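Local coordinates for protein aromatic amino acid aminotransferase I (PDB 6HNU) that probably transfers the amino group of aromatic L-amino acids to 2-oxoglutarate, with pyridoxal 5'-phosphate as cofactor, giving aromatic oxo-acids and L-glutamate, at residues Glu143-Thr148 with Pro207-Thr212; Ser147-Phe152 with Asn174-Asn179; Ser401-Pro404 with Glu408-Glu411; Leu398-Ser401 with Lys405-Glu408; Glu255-Asp260 with Val369-Leu374. All coordinates share one frame; numbering follows the deposited sequence.

Contact 1: residues Glu143-Thr148 with Pro207-Thr212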
# COMPACT_ATOMS: atom_id res chain seq x y z
N GLU B 143 -0.40 4.21 -5.80
CA GLU B 143 -1.31 3.07 -5.50
C GLU B 143 -2.66 3.37 -6.15
O GLU B 143 -3.18 2.46 -6.85
CB GLU B 143 -1.50 2.86 -4.01
CG GLU B 143 -2.61 1.85 -3.73
CD GLU B 143 -3.97 2.46 -3.50
OE1 GLU B 143 -4.10 3.25 -2.53
OE2 GLU B 143 -4.93 2.11 -4.24
N ALA B 144 -3.20 4.59 -5.98
CA ALA B 144 -4.56 4.89 -6.50
C ALA B 144 -4.59 4.64 -8.02
O ALA B 144 -5.56 4.10 -8.49
CB ALA B 144 -5.00 6.28 -6.13
N TRP B 145 -3.51 4.97 -8.75
CA TRP B 145 -3.41 4.73 -10.21
C TRP B 145 -3.37 3.22 -10.51
O TRP B 145 -4.13 2.71 -11.41
CB TRP B 145 -2.19 5.47 -10.77
CG TRP B 145 -1.93 5.09 -12.18
CD1 TRP B 145 -0.80 4.49 -12.67
CD2 TRP B 145 -2.82 5.25 -13.30
NE1 TRP B 145 -0.94 4.24 -14.01
CE2 TRP B 145 -2.15 4.72 -14.43
CE3 TRP B 145 -4.13 5.74 -13.45
CZ2 TRP B 145 -2.73 4.67 -15.69
CZ3 TRP B 145 -4.69 5.71 -14.71
CH2 TRP B 145 -3.99 5.20 -15.80
N ASP B 146 -2.57 2.46 -9.77
CA ASP B 146 -2.49 0.99 -9.94
C ASP B 146 -3.90 0.42 -9.76
O ASP B 146 -4.36 -0.34 -10.65
CB ASP B 146 -1.47 0.38 -9.00
CG ASP B 146 -1.28 -1.12 -9.24
OD1 ASP B 146 -0.85 -1.47 -10.32
OD2 ASP B 146 -1.49 -1.87 -8.32
N SER B 147 -4.58 0.87 -8.71
CA SER B 147 -5.97 0.43 -8.36
C SER B 147 -6.97 0.87 -9.41
O SER B 147 -7.90 0.06 -9.68
CB SER B 147 -6.39 0.88 -6.98
OG SER B 147 -5.49 0.34 -6.02
N THR B 148 -6.81 2.06 -10.01
CA THR B 148 -7.67 2.55 -11.12
C THR B 148 -7.59 1.58 -12.30
O THR B 148 -8.64 1.20 -12.84
CB THR B 148 -7.29 3.98 -11.52
OG1 THR B 148 -7.44 4.80 -10.34
CG2 THR B 148 -8.09 4.48 -12.70
N PRO B 207 -11.88 3.33 -25.67
CA PRO B 207 -10.98 3.39 -24.53
C PRO B 207 -11.83 3.48 -23.26
O PRO B 207 -12.85 4.10 -23.30
CB PRO B 207 -10.15 4.66 -24.73
CG PRO B 207 -10.55 5.21 -26.07
CD PRO B 207 -11.85 4.55 -26.47
N LYS B 208 -11.34 2.90 -22.16
CA LYS B 208 -12.07 2.94 -20.86
C LYS B 208 -12.02 4.33 -20.26
O LYS B 208 -13.00 4.75 -19.64
CB LYS B 208 -11.47 1.90 -19.91
CG LYS B 208 -11.41 0.51 -20.50
CD LYS B 208 -12.74 -0.03 -21.02
CE LYS B 208 -13.86 -0.05 -19.99
NZ LYS B 208 -13.64 -1.12 -18.98
N PHE B 209 -10.91 5.04 -20.43
CA PHE B 209 -10.78 6.39 -19.85
C PHE B 209 -9.60 7.14 -20.46
O PHE B 209 -8.72 6.57 -21.17
CB PHE B 209 -10.67 6.25 -18.33
CG PHE B 209 -9.49 5.50 -17.78
CD1 PHE B 209 -8.20 6.02 -17.82
CD2 PHE B 209 -9.68 4.31 -17.11
CE1 PHE B 209 -7.14 5.32 -17.29
CE2 PHE B 209 -8.62 3.63 -16.54
CZ PHE B 209 -7.34 4.14 -16.62
N LEU B 210 -9.55 8.41 -20.09
CA LEU B 210 -8.41 9.31 -20.33
C LEU B 210 -7.72 9.57 -19.00
O LEU B 210 -8.42 9.88 -18.02
CB LEU B 210 -8.90 10.61 -20.98
CG LEU B 210 -7.89 11.76 -20.92
CD1 LEU B 210 -6.71 11.52 -21.84
CD2 LEU B 210 -8.55 13.09 -21.27
N TYR B 211 -6.41 9.38 -18.98
CA TYR B 211 -5.52 9.63 -17.83
C TYR B 211 -4.86 10.98 -18.08
O TYR B 211 -4.15 11.10 -19.07
CB TYR B 211 -4.49 8.49 -17.68
CG TYR B 211 -3.37 8.76 -16.70
CD1 TYR B 211 -3.61 8.82 -15.34
CD2 TYR B 211 -2.08 8.98 -17.13
CE1 TYR B 211 -2.62 9.11 -14.43
CE2 TYR B 211 -1.05 9.26 -16.25
CZ TYR B 211 -1.33 9.35 -14.89
OH TYR B 211 -0.32 9.64 -14.03
N THR B 212 -5.09 11.96 -17.21
CA THR B 212 -4.59 13.33 -17.37
C THR B 212 -3.96 13.82 -16.07
O THR B 212 -4.60 13.78 -15.01
CB THR B 212 -5.67 14.27 -17.94
OG1 THR B 212 -5.10 15.56 -18.05
CG2 THR B 212 -6.93 14.38 -17.11

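Contact 2: residues Ser147-Phe152 with Asn174-Asn179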
# COMPACT_ATOMS: atom_id res chain seq x y z
N SER B 147 -4.58 0.87 -8.71
CA SER B 147 -5.97 0.43 -8.36
C SER B 147 -6.97 0.87 -9.41
O SER B 147 -7.90 0.06 -9.68
CB SER B 147 -6.39 0.88 -6.98
OG SER B 147 -5.49 0.34 -6.02
N THR B 148 -6.81 2.06 -10.01
CA THR B 148 -7.67 2.55 -11.12
C THR B 148 -7.59 1.58 -12.30
O THR B 148 -8.64 1.20 -12.84
CB THR B 148 -7.29 3.98 -11.52
OG1 THR B 148 -7.44 4.80 -10.34
CG2 THR B 148 -8.09 4.48 -12.70
N LEU B 149 -6.38 1.24 -12.72
CA LEU B 149 -6.19 0.31 -13.86
C LEU B 149 -6.83 -1.03 -13.49
O LEU B 149 -7.52 -1.62 -14.34
CB LEU B 149 -4.69 0.15 -14.10
CG LEU B 149 -4.00 1.32 -14.81
CD1 LEU B 149 -2.51 1.23 -14.58
CD2 LEU B 149 -4.32 1.30 -16.28
N ARG B 150 -6.76 -1.46 -12.23
CA ARG B 150 -7.33 -2.79 -11.87
C ARG B 150 -8.86 -2.77 -11.82
O ARG B 150 -9.44 -3.88 -11.92
CB ARG B 150 -6.73 -3.33 -10.57
CG ARG B 150 -5.23 -3.56 -10.66
CD ARG B 150 -4.57 -3.80 -9.31
NE ARG B 150 -4.74 -5.18 -8.93
CZ ARG B 150 -4.27 -5.74 -7.81
NH1 ARG B 150 -4.44 -7.03 -7.63
NH2 ARG B 150 -3.62 -5.03 -6.91
N THR B 151 -9.47 -1.61 -11.60
CA THR B 151 -10.93 -1.41 -11.45
C THR B 151 -11.58 -1.25 -12.83
O THR B 151 -12.65 -1.83 -13.02
CB THR B 151 -11.18 -0.20 -10.54
OG1 THR B 151 -10.56 -0.53 -9.30
CG2 THR B 151 -12.64 0.16 -10.40
N PHE B 152 -10.93 -0.56 -13.79
CA PHE B 152 -11.59 -0.18 -15.07
C PHE B 152 -11.00 -0.90 -16.29
O PHE B 152 -11.58 -0.74 -17.35
CB PHE B 152 -11.54 1.33 -15.25
CG PHE B 152 -12.29 2.08 -14.19
CD1 PHE B 152 -13.66 1.94 -14.06
CD2 PHE B 152 -11.62 2.88 -13.29
CE1 PHE B 152 -14.36 2.65 -13.10
CE2 PHE B 152 -12.32 3.56 -12.30
CZ PHE B 152 -13.69 3.44 -12.20
N ASN B 174 1.61 -0.90 -18.43
CA ASN B 174 2.38 -1.94 -19.17
C ASN B 174 2.29 -3.27 -18.42
O ASN B 174 2.03 -4.32 -19.04
CB ASN B 174 3.83 -1.54 -19.38
CG ASN B 174 3.95 -0.35 -20.31
OD1 ASN B 174 3.00 -0.02 -21.02
ND2 ASN B 174 5.13 0.25 -20.34
N GLY B 175 2.41 -3.20 -17.10
CA GLY B 175 2.39 -4.38 -16.23
C GLY B 175 1.05 -5.08 -16.25
O GLY B 175 1.04 -6.28 -16.02
N GLN B 176 -0.03 -4.36 -16.53
CA GLN B 176 -1.39 -4.94 -16.55
C GLN B 176 -1.84 -5.23 -17.99
O GLN B 176 -2.99 -5.62 -18.15
CB GLN B 176 -2.31 -4.00 -15.81
CG GLN B 176 -1.87 -3.86 -14.36
CD GLN B 176 -2.82 -3.00 -13.59
OE1 GLN B 176 -4.04 -3.01 -13.79
NE2 GLN B 176 -2.23 -2.24 -12.67
N GLY B 177 -0.95 -5.14 -18.97
CA GLY B 177 -1.27 -5.36 -20.39
C GLY B 177 -2.26 -4.35 -20.93
O GLY B 177 -3.05 -4.70 -21.83
N VAL B 178 -2.30 -3.13 -20.38
CA VAL B 178 -3.25 -2.09 -20.84
C VAL B 178 -2.52 -1.19 -21.83
O VAL B 178 -1.47 -0.65 -21.46
CB VAL B 178 -3.85 -1.33 -19.66
CG1 VAL B 178 -4.81 -0.24 -20.13
CG2 VAL B 178 -4.52 -2.32 -18.72
N ASN B 179 -3.07 -1.10 -23.04
CA ASN B 179 -2.56 -0.23 -24.14
C ASN B 179 -2.72 1.25 -23.74
O ASN B 179 -3.83 1.67 -23.32
CB ASN B 179 -3.29 -0.55 -25.44
CG ASN B 179 -3.11 -2.01 -25.83
OD1 ASN B 179 -4.08 -2.76 -25.93
ND2 ASN B 179 -1.88 -2.40 -26.03

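Contact 3: residues Ser401-Pro404 with Glu408-Glu411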
# COMPACT_ATOMS: atom_id res chain seq x y z
N SER B 401 16.15 20.97 -35.82
CA SER B 401 16.42 21.15 -37.27
C SER B 401 17.44 22.27 -37.49
O SER B 401 18.00 22.32 -38.59
CB SER B 401 15.13 21.35 -38.05
OG SER B 401 14.72 22.70 -38.03
N LYS B 402 17.76 23.07 -36.47
CA LYS B 402 18.74 24.20 -36.54
C LYS B 402 20.12 23.79 -36.02
O LYS B 402 21.04 24.61 -36.08
CB LYS B 402 18.19 25.40 -35.78
CG LYS B 402 17.00 26.00 -36.52
CD LYS B 402 16.46 27.29 -36.02
CE LYS B 402 15.65 27.95 -37.11
NZ LYS B 402 15.24 29.32 -36.72
N HIS B 403 20.26 22.57 -35.51
CA HIS B 403 21.54 22.07 -34.97
C HIS B 403 22.47 21.92 -36.16
O HIS B 403 22.05 21.41 -37.19
CB HIS B 403 21.39 20.73 -34.25
CG HIS B 403 22.62 20.37 -33.49
ND1 HIS B 403 23.77 19.93 -34.15
CD2 HIS B 403 22.91 20.41 -32.18
CE1 HIS B 403 24.70 19.67 -33.25
NE2 HIS B 403 24.20 19.97 -32.03
N PRO B 404 23.72 22.40 -36.09
CA PRO B 404 24.59 22.38 -37.26
C PRO B 404 24.99 20.97 -37.74
O PRO B 404 25.55 20.86 -38.83
CB PRO B 404 25.82 23.19 -36.83
CG PRO B 404 25.77 23.20 -35.33
CD PRO B 404 24.31 23.09 -34.94
N GLU B 408 24.06 15.46 -40.48
CA GLU B 408 25.06 14.44 -40.08
C GLU B 408 24.43 13.49 -39.07
O GLU B 408 24.81 12.30 -39.05
CB GLU B 408 26.31 15.13 -39.54
CG GLU B 408 27.04 15.90 -40.61
CD GLU B 408 26.52 17.29 -40.88
OE1 GLU B 408 25.41 17.64 -40.34
OE2 GLU B 408 27.21 18.03 -41.64
N PHE B 409 23.43 13.98 -38.34
CA PHE B 409 22.60 13.18 -37.40
C PHE B 409 21.41 12.53 -38.12
O PHE B 409 20.44 12.16 -37.44
CB PHE B 409 22.05 14.07 -36.28
CG PHE B 409 23.05 14.58 -35.27
CD1 PHE B 409 24.27 13.96 -35.08
CD2 PHE B 409 22.72 15.65 -34.46
CE1 PHE B 409 25.15 14.43 -34.12
CE2 PHE B 409 23.60 16.12 -33.48
CZ PHE B 409 24.80 15.49 -33.30
N LEU B 410 21.43 12.44 -39.45
CA LEU B 410 20.36 11.79 -40.27
C LEU B 410 18.99 12.42 -39.95
O LEU B 410 17.98 11.70 -39.99
CB LEU B 410 20.36 10.29 -39.96
CG LEU B 410 21.73 9.66 -39.75
CD1 LEU B 410 21.62 8.18 -39.44
CD2 LEU B 410 22.63 9.89 -40.97
N GLU B 411 18.99 13.72 -39.69
CA GLU B 411 17.77 14.53 -39.42
C GLU B 411 17.00 13.86 -38.27
O GLU B 411 15.75 13.79 -38.32
CB GLU B 411 16.98 14.68 -40.72
CG GLU B 411 17.67 15.62 -41.67
CD GLU B 411 17.77 15.06 -43.06
OE1 GLU B 411 16.71 14.75 -43.63
OE2 GLU B 411 18.91 14.90 -43.55
O HOH W 1 28.15 19.71 -39.40

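Contact 4: residues Leu398-Ser401 with Lys405-Glu408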
# COMPACT_ATOMS: atom_id res chain seq x y z
N LEU B 398 13.47 23.19 -28.11
CA LEU B 398 14.58 23.53 -29.06
C LEU B 398 14.19 23.04 -30.45
O LEU B 398 13.52 22.02 -30.56
CB LEU B 398 15.91 22.90 -28.60
CG LEU B 398 16.40 23.20 -27.19
CD1 LEU B 398 17.64 22.38 -26.84
CD2 LEU B 398 16.71 24.68 -26.98
N ASP B 399 14.55 23.80 -31.50
CA ASP B 399 14.30 23.42 -32.91
C ASP B 399 15.51 22.57 -33.33
O ASP B 399 16.60 23.16 -33.54
CB ASP B 399 14.08 24.64 -33.82
CG ASP B 399 13.81 24.24 -35.26
OD1 ASP B 399 14.01 23.04 -35.59
OD2 ASP B 399 13.41 25.11 -36.04
N ALA B 400 15.39 21.25 -33.26
CA ALA B 400 16.57 20.37 -33.48
C ALA B 400 17.05 20.57 -34.92
O ALA B 400 18.26 20.35 -35.17
CB ALA B 400 16.24 18.94 -33.20
N SER B 401 16.15 20.97 -35.82
CA SER B 401 16.42 21.15 -37.27
C SER B 401 17.44 22.27 -37.49
O SER B 401 18.00 22.32 -38.59
CB SER B 401 15.13 21.35 -38.05
OG SER B 401 14.72 22.70 -38.03
N LYS B 405 24.70 19.93 -36.95
CA LYS B 405 24.98 18.53 -37.34
C LYS B 405 23.69 17.82 -37.72
O LYS B 405 23.71 16.58 -37.77
CB LYS B 405 25.69 17.79 -36.21
CG LYS B 405 26.97 18.46 -35.72
CD LYS B 405 27.74 17.57 -34.76
CE LYS B 405 29.00 18.20 -34.21
NZ LYS B 405 29.49 17.38 -33.09
N TYR B 406 22.59 18.54 -37.97
CA TYR B 406 21.29 17.86 -38.14
C TYR B 406 21.33 16.88 -39.34
O TYR B 406 20.76 15.77 -39.27
CB TYR B 406 20.16 18.86 -38.30
CG TYR B 406 18.76 18.29 -38.30
CD1 TYR B 406 18.23 17.69 -37.17
CD2 TYR B 406 17.94 18.45 -39.41
CE1 TYR B 406 16.92 17.23 -37.16
CE2 TYR B 406 16.64 17.97 -39.42
CZ TYR B 406 16.13 17.35 -38.29
OH TYR B 406 14.85 16.91 -38.30
N LYS B 407 21.97 17.27 -40.44
CA LYS B 407 22.08 16.35 -41.61
C LYS B 407 22.97 15.18 -41.20
O LYS B 407 22.64 14.06 -41.54
CB LYS B 407 22.58 17.06 -42.87
CG LYS B 407 21.53 17.89 -43.61
CD LYS B 407 22.01 18.42 -44.95
CE LYS B 407 22.02 17.37 -46.04
NZ LYS B 407 23.09 17.61 -47.04
N GLU B 408 24.06 15.46 -40.48
CA GLU B 408 25.06 14.44 -40.08
C GLU B 408 24.43 13.49 -39.07
O GLU B 408 24.81 12.30 -39.05
CB GLU B 408 26.31 15.13 -39.54
CG GLU B 408 27.04 15.90 -40.61
CD GLU B 408 26.52 17.29 -40.88
OE1 GLU B 408 25.41 17.64 -40.34
OE2 GLU B 408 27.21 18.03 -41.64

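Contact 5: residues Glu255-Asp260 with Val369-Leu374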
# COMPACT_ATOMS: atom_id res chain seq x y z
N GLU B 255 0.59 32.32 -9.24
CA GLU B 255 0.24 33.59 -9.90
C GLU B 255 0.72 33.49 -11.35
O GLU B 255 1.75 32.82 -11.57
CB GLU B 255 0.87 34.77 -9.15
CG GLU B 255 0.53 34.83 -7.67
CD GLU B 255 -0.93 34.75 -7.27
OE1 GLU B 255 -1.82 34.94 -8.14
OE2 GLU B 255 -1.17 34.46 -6.06
N THR B 256 -0.05 34.01 -12.30
CA THR B 256 0.35 34.14 -13.72
C THR B 256 1.71 34.86 -13.80
O THR B 256 1.95 35.86 -13.05
CB THR B 256 -0.71 34.86 -14.55
OG1 THR B 256 -1.90 34.10 -14.39
CG2 THR B 256 -0.35 34.93 -16.02
N TYR B 257 2.61 34.36 -14.63
CA TYR B 257 3.97 34.93 -14.77
C TYR B 257 3.84 36.25 -15.54
O TYR B 257 3.06 36.31 -16.49
CB TYR B 257 4.93 33.98 -15.49
CG TYR B 257 6.27 34.57 -15.83
CD1 TYR B 257 7.31 34.57 -14.93
CD2 TYR B 257 6.50 35.13 -17.09
CE1 TYR B 257 8.55 35.12 -15.24
CE2 TYR B 257 7.73 35.67 -17.42
CZ TYR B 257 8.76 35.66 -16.51
OH TYR B 257 9.98 36.18 -16.82
N THR B 258 4.59 37.25 -15.11
CA THR B 258 4.77 38.53 -15.84
C THR B 258 6.28 38.82 -15.91
O THR B 258 6.95 38.55 -14.91
CB THR B 258 4.01 39.66 -15.13
OG1 THR B 258 4.23 40.87 -15.86
CG2 THR B 258 4.48 39.87 -13.71
N LYS B 259 6.78 39.39 -17.02
CA LYS B 259 8.21 39.83 -17.12
C LYS B 259 8.41 41.05 -16.20
O LYS B 259 9.54 41.22 -15.66
CB LYS B 259 8.60 40.13 -18.57
CG LYS B 259 8.48 38.96 -19.54
CD LYS B 259 8.16 39.41 -20.96
CE LYS B 259 8.90 38.63 -22.02
NZ LYS B 259 10.37 38.80 -21.91
N ASP B 260 7.36 41.85 -16.00
CA ASP B 260 7.38 43.11 -15.21
C ASP B 260 7.60 42.77 -13.73
O ASP B 260 6.59 42.65 -13.00
CB ASP B 260 6.10 43.92 -15.40
CG ASP B 260 6.04 45.23 -14.61
OD1 ASP B 260 7.07 45.61 -13.99
OD2 ASP B 260 4.94 45.86 -14.62
N VAL B 369 11.87 32.94 -10.82
CA VAL B 369 13.35 32.93 -10.85
C VAL B 369 13.82 32.01 -11.98
O VAL B 369 14.74 32.39 -12.75
CB VAL B 369 13.91 32.53 -9.47
CG1 VAL B 369 15.37 32.10 -9.51
CG2 VAL B 369 13.70 33.68 -8.49
N ALA B 370 13.20 30.83 -12.10
CA ALA B 370 13.47 29.86 -13.17
C ALA B 370 13.27 30.51 -14.54
O ALA B 370 14.20 30.44 -15.35
CB ALA B 370 12.60 28.64 -13.02
N ILE B 371 12.10 31.08 -14.79
CA ILE B 371 11.69 31.57 -16.13
C ILE B 371 12.46 32.86 -16.47
O ILE B 371 12.82 33.04 -17.66
CB ILE B 371 10.18 31.76 -16.19
CG1 ILE B 371 9.46 30.43 -15.93
CG2 ILE B 371 9.77 32.38 -17.52
CD1 ILE B 371 9.90 29.27 -16.84
N ASP B 372 12.68 33.74 -15.50
CA ASP B 372 13.60 34.89 -15.68
C ASP B 372 14.98 34.38 -16.15
O ASP B 372 15.58 35.00 -17.04
CB ASP B 372 13.75 35.68 -14.38
CG ASP B 372 12.56 36.54 -14.00
OD1 ASP B 372 11.63 36.64 -14.81
OD2 ASP B 372 12.59 37.09 -12.88
N ALA B 373 15.49 33.30 -15.56
CA ALA B 373 16.80 32.75 -15.94
C ALA B 373 16.70 32.14 -17.35
O ALA B 373 17.60 32.44 -18.18
CB ALA B 373 17.31 31.82 -14.87
N LEU B 374 15.63 31.42 -17.70
CA LEU B 374 15.46 30.90 -19.09
C LEU B 374 15.51 32.08 -20.07
O LEU B 374 16.20 31.98 -21.11
CB LEU B 374 14.12 30.16 -19.24
CG LEU B 374 13.99 28.79 -18.59
CD1 LEU B 374 12.69 28.14 -19.06
CD2 LEU B 374 15.19 27.88 -18.88

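Contact 1: residues Glu143-Thr148 with Pro207-Thr212
Trp-145 of helix 141-152 and Tyr-211 of strand 209-212 meet in an aromatic cluster, completed by Phe-209, that packs the helix on the mixed sheet of the large domain of a class I aminotransferase. The strand runs almost antiparallel to the helix, at 166°. Along Tyr-211, CB lies 3.8 Å from Trp-145 CH2, and CG is about as close. CD1 makes the nearest approach, 3.4 Å to Trp-145 CZ3, and CE1 continues over the indole face to 3.8 Å from Trp-145 CE3. The rings are inclined at 34°, neither stacked nor edge-to-face. At its tip, Tyr-211 OH hydrogen-bonds Asp-246, a residue of the pyridoxal phosphate pocket, and the side chain touches the cofactor. Phe-209 meets the indole rim to rim, its CE1 3.5 Å from Trp-145 CH2. With CG of Trp-145 anti to the backbone N (chi1 171°), the indole points at the strand, Tyr-211 over one face and Phe-209 at its outer edge, while NE1 bonds to the carbonyl of Ala-169. One turn along the helix, Thr-148 CG2 touches Phe-209 CE2 at 4.0 Å, and Thr-148 OG1 gives a 2.7 Å bond to Ala-144 O, opposite the face used by Thr-148 N.

Contact 2: residues Ser147-Phe152 with Asn174-Asn179
The flat carboxamide of Gln-176 slips between Leu-149 CB on one side of its plane and Arg-150 CG on the other, both displaced toward its oxygen. OE1 carries the closest approaches, 3.2 Å to Leu-149 CB and 3.4 Å to Arg-150 CG. NE2 stands 3.7 Å from Leu-149 CB and makes a weak hydrogen bond to the carbonyl oxygen of Asp-146, one turn before Arg-150 on helix 141-152. OE1 also comes within 3.5 Å of Arg-150 N, but the angle is too poor for a hydrogen bond, so the amide is held across this contact mainly by packing. The guanidinium of Arg-150 is turned 74° from the amide, and its chain bends at chi3 (82°), so CG alone touches the amide while the guanidinium goes on to the dimer interface. The amide reaches helix 141-152 because the Gln-176 chain is extended beyond CG, chi2 -176°. Gln-176 stands where helix 167-175 ends in a Schellman motif: Gly-177, with positive phi, is its C-prime residue, and Gly-177 N bonds to Asn-174 O at 3.1 Å. The helix joins the parallel strands 158-162 and 179-186 in a beta-alpha-beta crossover, and the turn at its end leads into the second strand. Just past the glycine, Val-178 CG1 meets Leu-149 CD2 at 4.2 Å, and both side chains also rest on Ile-159 of the sheet. At the interface, Arg-150 NH2 forms a salt bridge with Asp-146 of the second subunit and the side chain packs on Gln-176 of that subunit.

Contact 3: residues Ser401-Pro404 with Glu408-Glu411
Ring packing comes first: Phe-409 lays its CE2 corner over one face of the His-403 imidazole, 3.7 Å from His-403 CE1 and 3.9 Å from His-403 ND1. The planes of the His-403 and Phe-409 rings are inclined at 39° with centroids 5.2 Å apart, an oblique meeting. On the opposite face of the imidazole sits CD of the following Pro-404, offset toward the rim, and the histidine is thus covered from both sides. Phe-489 adds an edge-to-face partner, and Val-416 of helix 413-426 touches both His-403 and Phe-409. The two segments are the near and far ends of the connection from strand 393-399 to helix 413-426, in the small, C-terminal part of the fold, far from the cofactor. Hydrogen bonds fix the rotation of the imidazole: ND1 meets the backbone N of Lys-405, and NE2 meets the carboxylate of Glu-488 on the last helix. This is consistent with a proton on NE2. Bridging by water is the remaining link. One water donates to Pro-404 O at 2.9 Å and, weakly, to Glu-408 OE2 at 3.0 Å. The Glu-408 chain bends at chi2 (84°), bringing its carboxylate back toward the proline carbonyl. Glu-408 OE1 lies 3.6 Å from Pro-404 O, both of them acceptors, so no bond forms there; the water links that carbonyl to the other carboxylate oxygen, OE2.

Contact 4: residues Leu398-Ser401 with Lys405-Glu408
A CH-pi contact between Ser-401 and Tyr-406 closes a short turn of chain just past the end of strand 393-399, on the way to helix 413-426. Ser-401 CA stands over the middle of the phenol ring, 3.6 Å from the centroid of Tyr-406 and only 4° off its normal, so the C-H side of the serine backbone is set almost squarely on the face. Ser-401 CB stands above the rim, 3.9 Å from Tyr-406 CE2. The carbonyl of Ala-400 comes in obliquely from the preceding peptide, its O 3.3 Å from Tyr-406 CD1, while Ala-400 CB is farther away, 4.4 Å from Tyr-406 CE1. Tyr-406 turns its ring back across the serine with CG on the far side from the backbone N, chi1 -172°. The piece of backbone it covers is an Asx turn running into a 3-10 segment: Asp-399 OD1 accepts from Ser-401 N at 3.0 Å, with a bent N-H...O angle of 130°. The same oxygen receives Ser-401 OG at 2.6 Å. The hydroxyl comes in on the syn side and the amide on the anti side, both from the same face of the carboxylate plane and both clearly tilted out of it. A weak third bond links OD1 to Thr-458 OG1, and Ala-400 pairs through its backbone with Thr-458, the residue before strand 459-465. Tyr-406 also packs on Thr-458, and Val-416 of the following helix touches both Ala-400 and Tyr-406.

Contact 5: residues Glu255-Asp260 with Val369-Leu374
Asp-372 OD1 is gripped by two groups: Tyr-257 OH donates a short hydrogen bond of 2.6 Å to it, and Arg-264 NH1 forms a salt bridge with it. The phenol hydroxyl meets the oxygen nearly along the C-O axis of the carboxylate, and OD1 lies close to the plane of the Tyr-257 ring, at its edge; ring and carboxylate are turned 64° against each other. The arginine would probably help keep the aspartate ionised. It also bonds to Thr-258 O, so one guanidinium ties the loop backbone to the helix side chain. Over a face of the same tyrosine ring lies Ile-371 CG2, 3.6 Å from Tyr-257 CZ, in a CH-pi contact whose methyl is 3.8 Å from the Tyr-257 centroid and 20° off the normal. CG2 is placed there by standing anti to the backbone N of Ile-371. Right after the tyrosine, Thr-258 OG1 accepts from Asp-260 N at 3.3 Å, an ST turn. The contact joins the surface loop 255-260 to the late part of helix 334-377, whose Ile-371 also packs on Phe-394 of the small-domain sheet; such a long helix running between the large and small domains is characteristic of class I aminotransferases.

Overall arrangement
Contacts 1 and 2, with centres 7 Å apart, share Ser-147 and Thr-148 on helix 141-152: one packs it on strand 209-212 of the large mixed sheet, the other on the end of helix 167-175. Lys-208 NZ reaches Phe-152 O between them. Contact 5 comes next along the chain, joining the loop after strand 242-246 to helix 334-377, its centre about 33 Å from that of contact 1. Contacts 3 and 4, centres 3 Å apart, share Ser-401 and Glu-408; their centres lie about 38 Å and 37 Å from that of contact 1. Contacts 1 and 2 thus belong to the large domain and touch the second subunit, contact 1 beside the cofactor; contacts 3 and 4 lie in the C-terminal small domain and, like contact 5, away from the annotated sites.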